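Local coordinates for replication initiation and membrane attachment protein (PDB 5WTN), which forms a tetramer and, as a primosome protein, probably helps initiate DNA replication and attach it to the membrane, at residues A[157-160]-A[161-165]; A[241-244]-A[245-248]; A[254-257]-A[258-262]. All coordinates share one frame; numbering follows the deposited sequence.

Interaction 1 of 3, residues A[157-160]-A[161-165]; sequences VTRS and FSDVF
Ser160 and Asp163 meet where a loop turns into a short helix, with Ser160 at the N-cap. The polar contacts come first. The Ser160 N-H points almost straight at Asp163 OD2, but the N to OD2 distance of 3.4 Å makes the bond weak. This is one limb of a capping box, in which the side chain three residues into the helix turns back on the backbone of the cap residue. Asp163 has CG beside its own backbone N and anti to its carbonyl carbon (chi1 -76°), which sends the carboxylate back toward the cap. The Ser160 hydroxyl lies 3.1 Å from the hydroxyl of Ser162, OG to OG, in a hydrogen bond whose donor is not fixed. Ser162 OG also pairs with the backbone N of Asp202, its stronger partner. Along the backbone, Val164 N reaches Ser160 O at 3.5 Å, a long, bent bond that begins the helical pattern only loosely.

Aliphatic contact is made by Val164, whose CG2 lies 3.6 Å from Arg159 CB; the same methyl also packs against the carbonyl oxygen of Ser160. Just past the helix, Phe165 turns back over Phe161: its CD2 sits 3.9 Å above the Phe161 ring plane, over the centre of the ring.

Opposite charges lie near each other without pairing. Arg159 crosses Asp163 at about a right angle with the two planar groups 80° apart, and Arg159 NE stays 4.6 Å from Asp163 OD2, so no salt bridge forms. The guanidinium is instead directed to a second subunit, with weak contacts to its Glu7 and Tyr78.

Helix 161-164 leads directly into strand 165-169, which pairs with strand 283-287; Phe161 and Phe165 rest on Leu285 of that strand, while the loop after strand 154-156 lies against the second subunit.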
ATOM      1  N   VAL A 157      20.000  15.225  19.340  1.00 35.89           N
ATOM      2  CA  VAL A 157      21.349  14.682  19.230  1.00 34.56           C
ATOM      3  C   VAL A 157      21.686  14.153  17.831  1.00 34.09           C
ATOM      4  O   VAL A 157      22.707  13.485  17.654  1.00 37.38           O
ATOM      5  CB  VAL A 157      21.608  13.613  20.315  1.00 35.59           C
ATOM      6  CG1 VAL A 157      21.247  14.179  21.680  1.00 37.89           C
ATOM      7  CG2 VAL A 157      20.789  12.352  20.034  1.00 30.27           C
ATOM      8  N   THR A 158      20.794  14.363  16.864  1.00 32.51           N
ATOM      9  CA  THR A 158      20.981  13.802  15.513  1.00 27.56           C
ATOM     10  C   THR A 158      22.313  14.170  14.869  1.00 27.89           C
ATOM     11  O   THR A 158      22.708  15.336  14.882  1.00 28.05           O
ATOM     12  CB  THR A 158      19.897  14.288  14.532  1.00 28.56           C
ATOM     13  OG1 THR A 158      18.645  14.451  15.210  1.00 31.82           O
ATOM     14  CG2 THR A 158      19.721  13.289  13.398  1.00 26.22           C
ATOM     15  N   ARG A 159      22.995  13.191  14.278  1.00 30.14           N
ATOM     16  CA  ARG A 159      24.204  13.494  13.485  1.00 34.11           C
ATOM     17  C   ARG A 159      23.875  14.098  12.112  1.00 31.14           C
ATOM     18  O   ARG A 159      22.820  13.816  11.518  1.00 29.55           O
ATOM     19  CB  ARG A 159      25.093  12.256  13.273  1.00 30.39           C
ATOM     20  CG  ARG A 159      25.613  11.578  14.535  1.00 32.03           C
ATOM     21  CD  ARG A 159      26.202  12.566  15.557  1.00 40.84           C
ATOM     22  NE  ARG A 159      27.283  11.947  16.326  1.00 49.56           N
ATOM     23  CZ  ARG A 159      27.102  11.080  17.326  1.00 50.92           C
ATOM     24  NH1 ARG A 159      25.873  10.723  17.698  1.00 45.82           N
ATOM     25  NH2 ARG A 159      28.155  10.565  17.960  1.00 46.89           N
ATOM     26  N   SER A 160      24.797  14.924  11.617  1.00 32.09           N
ATOM     27  CA  SER A 160      24.693  15.524  10.294  1.00 29.77           C
ATOM     28  C   SER A 160      25.357  14.626   9.262  1.00 31.06           C
ATOM     29  O   SER A 160      25.926  13.595   9.604  1.00 32.65           O
ATOM     30  CB  SER A 160      25.388  16.873  10.287  1.00 33.92           C
ATOM     31  OG  SER A 160      26.783  16.714  10.476  1.00 35.13           O
ATOM     32  N   PHE A 161      25.296  15.022   7.996  1.00 32.32           N
ATOM     33  CA  PHE A 161      25.866  14.222   6.926  1.00 26.36           C
ATOM     34  C   PHE A 161      27.376  14.216   7.081  1.00 28.73           C
ATOM     35  O   PHE A 161      28.022  13.178   6.937  1.00 27.63           O
ATOM     36  CB  PHE A 161      25.480  14.835   5.582  1.00 26.07           C
ATOM     37  CG  PHE A 161      25.719  13.931   4.400  1.00 24.10           C
ATOM     38  CD1 PHE A 161      24.675  13.184   3.861  1.00 22.28           C
ATOM     39  CD2 PHE A 161      26.971  13.840   3.815  1.00 20.43           C
ATOM     40  CE1 PHE A 161      24.878  12.345   2.761  1.00 18.43           C
ATOM     41  CE2 PHE A 161      27.181  13.007   2.718  1.00 23.47           C
ATOM     42  CZ  PHE A 161      26.128  12.258   2.186  1.00 21.06           C
ATOM     43  N   SER A 162      27.927  15.393   7.376  1.00 30.61           N
ATOM     44  CA  SER A 162      29.372  15.587   7.466  1.00 27.83           C
ATOM     45  C   SER A 162      29.964  14.873   8.680  1.00 35.01           C
ATOM     46  O   SER A 162      31.132  14.478   8.657  1.00 36.03           O
ATOM     47  CB  SER A 162      29.692  17.072   7.516  1.00 29.15           C
ATOM     48  OG  SER A 162      28.820  17.743   8.407  1.00 39.54           O
ATOM     49  N   ASP A 163      29.152  14.705   9.728  1.00 33.96           N
ATOM     50  CA  ASP A 163      29.537  13.939  10.911  1.00 29.34           C
ATOM     51  C   ASP A 163      29.803  12.471  10.588  1.00 29.97           C
ATOM     52  O   ASP A 163      30.738  11.886  11.112  1.00 37.10           O
ATOM     53  CB  ASP A 163      28.447  14.024  11.995  1.00 30.68           C
ATOM     54  CG  ASP A 163      28.440  15.370  12.741  1.00 37.71           C
ATOM     55  OD1 ASP A 163      29.390  16.172  12.559  1.00 45.42           O
ATOM     56  OD2 ASP A 163      27.483  15.624  13.519  1.00 32.50           O
ATOM     57  N   VAL A 164      28.936  11.870   9.777  1.00 30.28           N
ATOM     58  CA  VAL A 164      28.951  10.430   9.479  1.00 27.47           C
ATOM     59  C   VAL A 164      29.641  10.005   8.183  1.00 27.45           C
ATOM     60  O   VAL A 164      29.937   8.823   7.982  1.00 25.87           O
ATOM     61  CB  VAL A 164      27.487   9.929   9.447  1.00 23.49           C
ATOM     62  CG1 VAL A 164      27.393   8.408   9.438  1.00 20.14           C
ATOM     63  CG2 VAL A 164      26.773  10.480  10.638  1.00 25.82           C
ATOM     64  N   PHE A 165      29.922  10.969   7.312  1.00 29.67           N
ATOM     65  CA  PHE A 165      30.372  10.647   5.954  1.00 28.20           C
ATOM     66  C   PHE A 165      31.482  11.566   5.467  1.00 32.91           C
ATOM     67  O   PHE A 165      31.617  12.701   5.941  1.00 36.74           O
ATOM     68  CB  PHE A 165      29.211  10.787   4.973  1.00 28.36           C
ATOM     69  CG  PHE A 165      28.137   9.762   5.145  1.00 24.98           C
ATOM     70  CD1 PHE A 165      28.363   8.437   4.784  1.00 21.65           C
ATOM     71  CD2 PHE A 165      26.876  10.129   5.635  1.00 23.13           C
ATOM     72  CE1 PHE A 165      27.362   7.482   4.937  1.00 21.02           C
ATOM     73  CE2 PHE A 165      25.853   9.173   5.796  1.00 19.81           C
ATOM     74  CZ  PHE A 165      26.095   7.851   5.444  1.00 19.06           C
TER

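Interaction 2 of 3, residues A[241-244]-A[245-248]; sequences GIPP and LEMQ
Pro244 O is gripped by two backbone N-H groups of the first helical turn. Gln248 N donates to Pro244 O at 2.9 Å, tilted 26° from the carbonyl plane, and Met247 N adds a weak bond to the same oxygen. Met247 N has a better partner in Pro243 O, 3.1 Å away and in the plane of that carbonyl. The Met247 N-H is thus shared between two successive carbonyls, and Pro243 O and Pro244 O accept the i to i+4 bonds with which the helix begins.

Side chains pack on the same turn. Pro243 and Glu246 run side by side and point the same way, the proline CG touching Glu246 CG at 3.6 Å. With CG beside the backbone N (chi1 -67°), Glu246 lays its CB and CG along the proline ring; the bend at chi2 then takes the carboxylate off toward Trp273. There OE1 accepts a hydrogen bond from Trp273 NE1 on helix 263-278. Ile242 comes in from another direction, roughly perpendicular to Glu246, with its CG2 branch 3.9 Å from Glu246 CB and 4.3 Å from Met247 CB. Trp273 also packs on Ile242 and Pro243, while Met247 rests on Leu266 and Phe211.

Pro243 occupies the N-cap and Pro244 the first helical position, where a missing N-H costs the helix no internal bond. Glu246 sits at the third position, and its negative charge there probably interacts favourably with the positive N-terminal end of the helix dipole. This is a helix N-terminus with proline at N-cap and N1 and an acidic residue at N3, opening helix 244-254.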
ATOM      1  N   GLY A 241      35.425  18.795  -2.792  1.00 28.65           N
ATOM      2  CA  GLY A 241      36.649  19.222  -2.139  1.00 27.36           C
ATOM      3  C   GLY A 241      37.187  20.564  -2.619  1.00 35.70           C
ATOM      4  O   GLY A 241      38.390  20.843  -2.532  1.00 42.25           O
ATOM      5  N   ILE A 242      36.295  21.412  -3.111  1.00 31.58           N
ATOM      6  CA  ILE A 242      36.685  22.717  -3.639  1.00 33.00           C
ATOM      7  C   ILE A 242      37.068  23.695  -2.520  1.00 32.40           C
ATOM      8  O   ILE A 242      36.263  23.990  -1.641  1.00 33.63           O
ATOM      9  CB  ILE A 242      35.530  23.343  -4.474  1.00 32.95           C
ATOM     10  CG1 ILE A 242      35.075  22.386  -5.574  1.00 30.55           C
ATOM     11  CG2 ILE A 242      35.937  24.676  -5.074  1.00 30.93           C
ATOM     12  CD1 ILE A 242      33.937  22.912  -6.363  1.00 27.95           C
ATOM     13  N   PRO A 243      38.303  24.217  -2.561  1.00 33.73           N
ATOM     14  CA  PRO A 243      38.773  25.266  -1.636  1.00 32.48           C
ATOM     15  C   PRO A 243      38.065  26.610  -1.871  1.00 36.76           C
ATOM     16  O   PRO A 243      37.437  26.787  -2.916  1.00 36.17           O
ATOM     17  CB  PRO A 243      40.263  25.372  -1.958  1.00 28.05           C
ATOM     18  CG  PRO A 243      40.393  24.839  -3.340  1.00 34.72           C
ATOM     19  CD  PRO A 243      39.364  23.764  -3.475  1.00 34.31           C
ATOM     20  N   PRO A 244      38.139  27.540  -0.897  1.00 37.46           N
ATOM     21  CA  PRO A 244      37.408  28.814  -1.001  1.00 35.68           C
ATOM     22  C   PRO A 244      37.861  29.738  -2.127  1.00 34.39           C
ATOM     23  O   PRO A 244      37.002  30.367  -2.735  1.00 37.22           O
ATOM     24  CB  PRO A 244      37.669  29.479   0.358  1.00 38.66           C
ATOM     25  CG  PRO A 244      37.995  28.349   1.269  1.00 34.17           C
ATOM     26  CD  PRO A 244      38.771  27.388   0.422  1.00 31.47           C
ATOM     27  N   LEU A 245      39.165  29.847  -2.375  1.00 38.18           N
ATOM     28  CA  LEU A 245      39.655  30.687  -3.471  1.00 40.95           C
ATOM     29  C   LEU A 245      39.120  30.177  -4.793  1.00 39.39           C
ATOM     30  O   LEU A 245      38.715  30.957  -5.647  1.00 41.04           O
ATOM     31  CB  LEU A 245      41.183  30.721  -3.516  1.00 46.18           C
ATOM     32  CG  LEU A 245      41.837  31.929  -2.845  1.00 52.25           C
ATOM     33  CD1 LEU A 245      43.344  31.944  -3.097  1.00 55.89           C
ATOM     34  CD2 LEU A 245      41.176  33.222  -3.329  1.00 48.86           C
ATOM     35  N   GLU A 246      39.111  28.857  -4.955  1.00 37.65           N
ATOM     36  CA  GLU A 246      38.546  28.260  -6.153  1.00 35.20           C
ATOM     37  C   GLU A 246      37.020  28.454  -6.269  1.00 35.33           C
ATOM     38  O   GLU A 246      36.512  28.704  -7.367  1.00 36.53           O
ATOM     39  CB  GLU A 246      38.963  26.784  -6.283  1.00 34.39           C
ATOM     40  CG  GLU A 246      40.461  26.565  -6.548  1.00 36.42           C
ATOM     41  CD  GLU A 246      40.932  27.062  -7.924  1.00 46.01           C
ATOM     42  OE1 GLU A 246      40.590  26.429  -8.955  1.00 46.40           O
ATOM     43  OE2 GLU A 246      41.663  28.081  -7.985  1.00 44.75           O
ATOM     44  N   MET A 247      36.239  28.557  -5.200  1.00 33.47           N
ATOM     45  CA  MET A 247      34.824  28.808  -5.383  1.00 32.19           C
ATOM     46  C   MET A 247      34.575  30.176  -5.530  1.00 31.42           C
ATOM     47  O   MET A 247      33.598  30.569  -5.952  1.00 29.41           O
ATOM     48  CB  MET A 247      33.988  28.371  -4.259  1.00 28.80           C
ATOM     49  CG  MET A 247      32.568  28.293  -4.665  1.00 22.52           C
ATOM     50  SD  MET A 247      32.177  26.647  -4.630  1.00  5.80           S
ATOM     51  CE  MET A 247      30.745  26.552  -5.354  1.00 24.12           C
ATOM     52  N   GLN A 248      35.504  30.926  -5.159  1.00 31.33           N
ATOM     53  CA  GLN A 248      35.407  32.327  -5.501  1.00 34.19           C
ATOM     54  C   GLN A 248      35.403  32.475  -7.018  1.00 30.91           C
ATOM     55  O   GLN A 248      34.531  33.151  -7.562  1.00 30.46           O
ATOM     56  CB  GLN A 248      36.546  33.125  -4.876  1.00 36.10           C
ATOM     57  CG  GLN A 248      36.420  34.627  -5.056  1.00 37.43           C
ATOM     58  CD  GLN A 248      37.589  35.382  -4.450  1.00 50.42           C
ATOM     59  OE1 GLN A 248      38.145  34.970  -3.425  1.00 55.69           O
ATOM     60  NE2 GLN A 248      37.978  36.491  -5.085  1.00 54.04           N
TER

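Interaction 3 of 3, residues A[254-257]-A[258-262]; sequences VIDP and AYHID
Ile255 swings CG1 away from its backbone N (chi1 -172°) and continues extended (chi2 174°), which carries CD1 to the Tyr259 ring. Ile255 CD1 arrives at the ring edge, near its plane, 3.6 Å from Tyr259 CD2. Further back, Ile255 CG1 lies 4.1 Å from Ile261 CG1, and Val254 CG2 meets Ile261 CG2. An alanine in place of Ile255 would probably leave the Tyr259 edge and Ile261 CG1 without this shared apolar neighbour, letting the tyrosine ring turn more easily.

Two backbone bonds close the hairpin-like loop. Tyr259 N donates to Asp256 O at 3.0 Å from above the carbonyl plane, closing a type I turn, and Asp256 N donates to His260 O at 2.9 Å, in the carbonyl plane. Tyr259 takes a positive phi (75°), so turn and bonds match a type I turn followed by a G1 bulge.

The Asp256 carboxylate lies obliquely across His260, with OD2 3.4 Å from His260 CB and 3.5 Å from Ala258 CB. OD2 and His260 ND1 stay too far apart for a bond, so backbone bonds and apolar contacts, rather than charge pairing, probably define the shape of this loop.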
ATOM      1  N   VAL A 254      30.022  32.561 -12.945  1.00 28.96           N
ATOM      2  CA  VAL A 254      28.597  32.395 -13.218  1.00 24.89           C
ATOM      3  C   VAL A 254      27.676  33.530 -12.732  1.00 27.49           C
ATOM      4  O   VAL A 254      26.451  33.441 -12.850  1.00 31.25           O
ATOM      5  CB  VAL A 254      28.130  31.046 -12.705  1.00 28.60           C
ATOM      6  CG1 VAL A 254      29.091  29.981 -13.187  1.00 29.85           C
ATOM      7  CG2 VAL A 254      28.095  31.049 -11.185  1.00 32.65           C
ATOM      8  N   ILE A 255      28.248  34.585 -12.162  1.00 27.97           N
ATOM      9  CA  ILE A 255      27.425  35.634 -11.559  1.00 29.40           C
ATOM     10  C   ILE A 255      26.888  36.694 -12.537  1.00 32.30           C
ATOM     11  O   ILE A 255      27.627  37.210 -13.379  1.00 29.86           O
ATOM     12  CB  ILE A 255      28.149  36.296 -10.354  1.00 30.04           C
ATOM     13  CG1 ILE A 255      27.217  37.243  -9.596  1.00 34.82           C
ATOM     14  CG2 ILE A 255      29.394  37.021 -10.795  1.00 28.46           C
ATOM     15  CD1 ILE A 255      27.833  37.799  -8.325  1.00 36.33           C
ATOM     16  N   ASP A 256      25.592  36.993 -12.389  1.00 40.12           N
ATOM     17  CA  ASP A 256      24.826  38.046 -13.102  1.00 39.34           C
ATOM     18  C   ASP A 256      25.392  39.449 -12.975  1.00 39.34           C
ATOM     19  O   ASP A 256      26.098  39.749 -12.015  1.00 40.44           O
ATOM     20  CB  ASP A 256      23.441  38.148 -12.462  1.00 38.02           C
ATOM     21  CG  ASP A 256      22.357  37.669 -13.348  1.00 43.18           C
ATOM     22  OD1 ASP A 256      22.626  36.860 -14.260  1.00 41.98           O
ATOM     23  OD2 ASP A 256      21.214  38.108 -13.107  1.00 53.98           O
ATOM     24  N   PRO A 257      25.051  40.341 -13.923  1.00 41.44           N
ATOM     25  CA  PRO A 257      25.350  41.761 -13.678  1.00 36.22           C
ATOM     26  C   PRO A 257      24.442  42.271 -12.566  1.00 39.41           C
ATOM     27  O   PRO A 257      24.704  43.311 -11.955  1.00 38.85           O
ATOM     28  CB  PRO A 257      24.974  42.441 -15.000  1.00 28.44           C
ATOM     29  CG  PRO A 257      24.779  41.307 -16.005  1.00 29.38           C
ATOM     30  CD  PRO A 257      24.342  40.130 -15.200  1.00 39.63           C
ATOM     31  N   ALA A 258      23.370  41.524 -12.317  1.00 41.16           N
ATOM     32  CA  ALA A 258      22.439  41.840 -11.247  1.00 44.34           C
ATOM     33  C   ALA A 258      22.933  41.277  -9.913  1.00 44.65           C
ATOM     34  O   ALA A 258      22.267  41.424  -8.889  1.00 45.40           O
ATOM     35  CB  ALA A 258      21.064  41.280 -11.572  1.00 45.04           C
ATOM     36  N   TYR A 259      24.084  40.612  -9.941  1.00 42.01           N
ATOM     37  CA  TYR A 259      24.624  39.949  -8.759  1.00 39.54           C
ATOM     38  C   TYR A 259      23.914  38.641  -8.380  1.00 40.59           C
ATOM     39  O   TYR A 259      24.216  38.034  -7.353  1.00 43.32           O
ATOM     40  CB  TYR A 259      24.826  40.925  -7.598  1.00 40.63           C
ATOM     41  CG  TYR A 259      25.994  41.850  -7.858  1.00 45.91           C
ATOM     42  CD1 TYR A 259      25.802  43.185  -8.180  1.00 43.45           C
ATOM     43  CD2 TYR A 259      27.299  41.371  -7.817  1.00 47.82           C
ATOM     44  CE1 TYR A 259      26.893  44.030  -8.432  1.00 42.98           C
ATOM     45  CE2 TYR A 259      28.386  42.199  -8.066  1.00 47.54           C
ATOM     46  CZ  TYR A 259      28.180  43.523  -8.376  1.00 47.72           C
ATOM     47  OH  TYR A 259      29.272  44.328  -8.622  1.00 50.04           O
ATOM     48  N   HIS A 260      22.935  38.240  -9.187  1.00 39.39           N
ATOM     49  CA  HIS A 260      22.290  36.940  -9.024  1.00 38.04           C
ATOM     50  C   HIS A 260      23.230  35.785  -9.361  1.00 37.73           C
ATOM     51  O   HIS A 260      23.951  35.826 -10.350  1.00 41.23           O
ATOM     52  CB  HIS A 260      21.062  36.863  -9.918  1.00 38.52           C
ATOM     53  CG  HIS A 260      20.338  35.556  -9.845  1.00 42.20           C
ATOM     54  ND1 HIS A 260      20.391  34.619 -10.857  1.00 45.08           N
ATOM     55  CD2 HIS A 260      19.524  35.038  -8.893  1.00 43.81           C
ATOM     56  CE1 HIS A 260      19.645  33.577 -10.530  1.00 44.89           C
ATOM     57  NE2 HIS A 260      19.109  33.806  -9.343  1.00 47.43           N
ATOM     58  N   ILE A 261      23.210  34.738  -8.549  1.00 36.93           N
ATOM     59  CA  ILE A 261      23.982  33.536  -8.844  1.00 35.61           C
ATOM     60  C   ILE A 261      23.070  32.380  -9.237  1.00 34.91           C
ATOM     61  O   ILE A 261      22.183  31.990  -8.478  1.00 36.93           O
ATOM     62  CB  ILE A 261      24.824  33.120  -7.632  1.00 35.19           C
ATOM     63  CG1 ILE A 261      25.753  34.262  -7.240  1.00 33.31           C
ATOM     64  CG2 ILE A 261      25.629  31.868  -7.933  1.00 31.18           C
ATOM     65  CD1 ILE A 261      26.484  34.018  -5.958  1.00 29.87           C
ATOM     66  N   ASP A 262      23.285  31.826 -10.421  1.00 37.69           N
ATOM     67  CA  ASP A 262      22.455  30.711 -10.850  1.00 40.36           C
ATOM     68  C   ASP A 262      23.093  29.423 -10.370  1.00 39.97           C
ATOM     69  O   ASP A 262      24.206  29.074 -10.774  1.00 40.59           O
ATOM     70  CB  ASP A 262      22.295  30.684 -12.364  1.00 41.89           C
ATOM     71  CG  ASP A 262      21.492  29.491 -12.834  1.00 46.24           C
ATOM     72  OD1 ASP A 262      20.586  29.055 -12.081  1.00 47.97           O
ATOM     73  OD2 ASP A 262      21.768  28.989 -13.950  1.00 49.21           O
TER

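All three contacts are local and follow one another along the chain, but they sit in different surroundings. Interactions 2 and 3 bracket helix 244-254, one at its start and one in the loop just beyond its end, with centres about 18 Å apart; interaction 1 lies about 23 Å from interaction 2, centre to centre. Interactions 1 and 2 are partly buried helix starts, the first held by weak bonds and a serine hydroxyl pair beside a second subunit, the second by backbone carbonyls and proline packing within its own chain. Interaction 3 is a surface turn that leads on to helix 263-278, the same helix that packs against interaction 2.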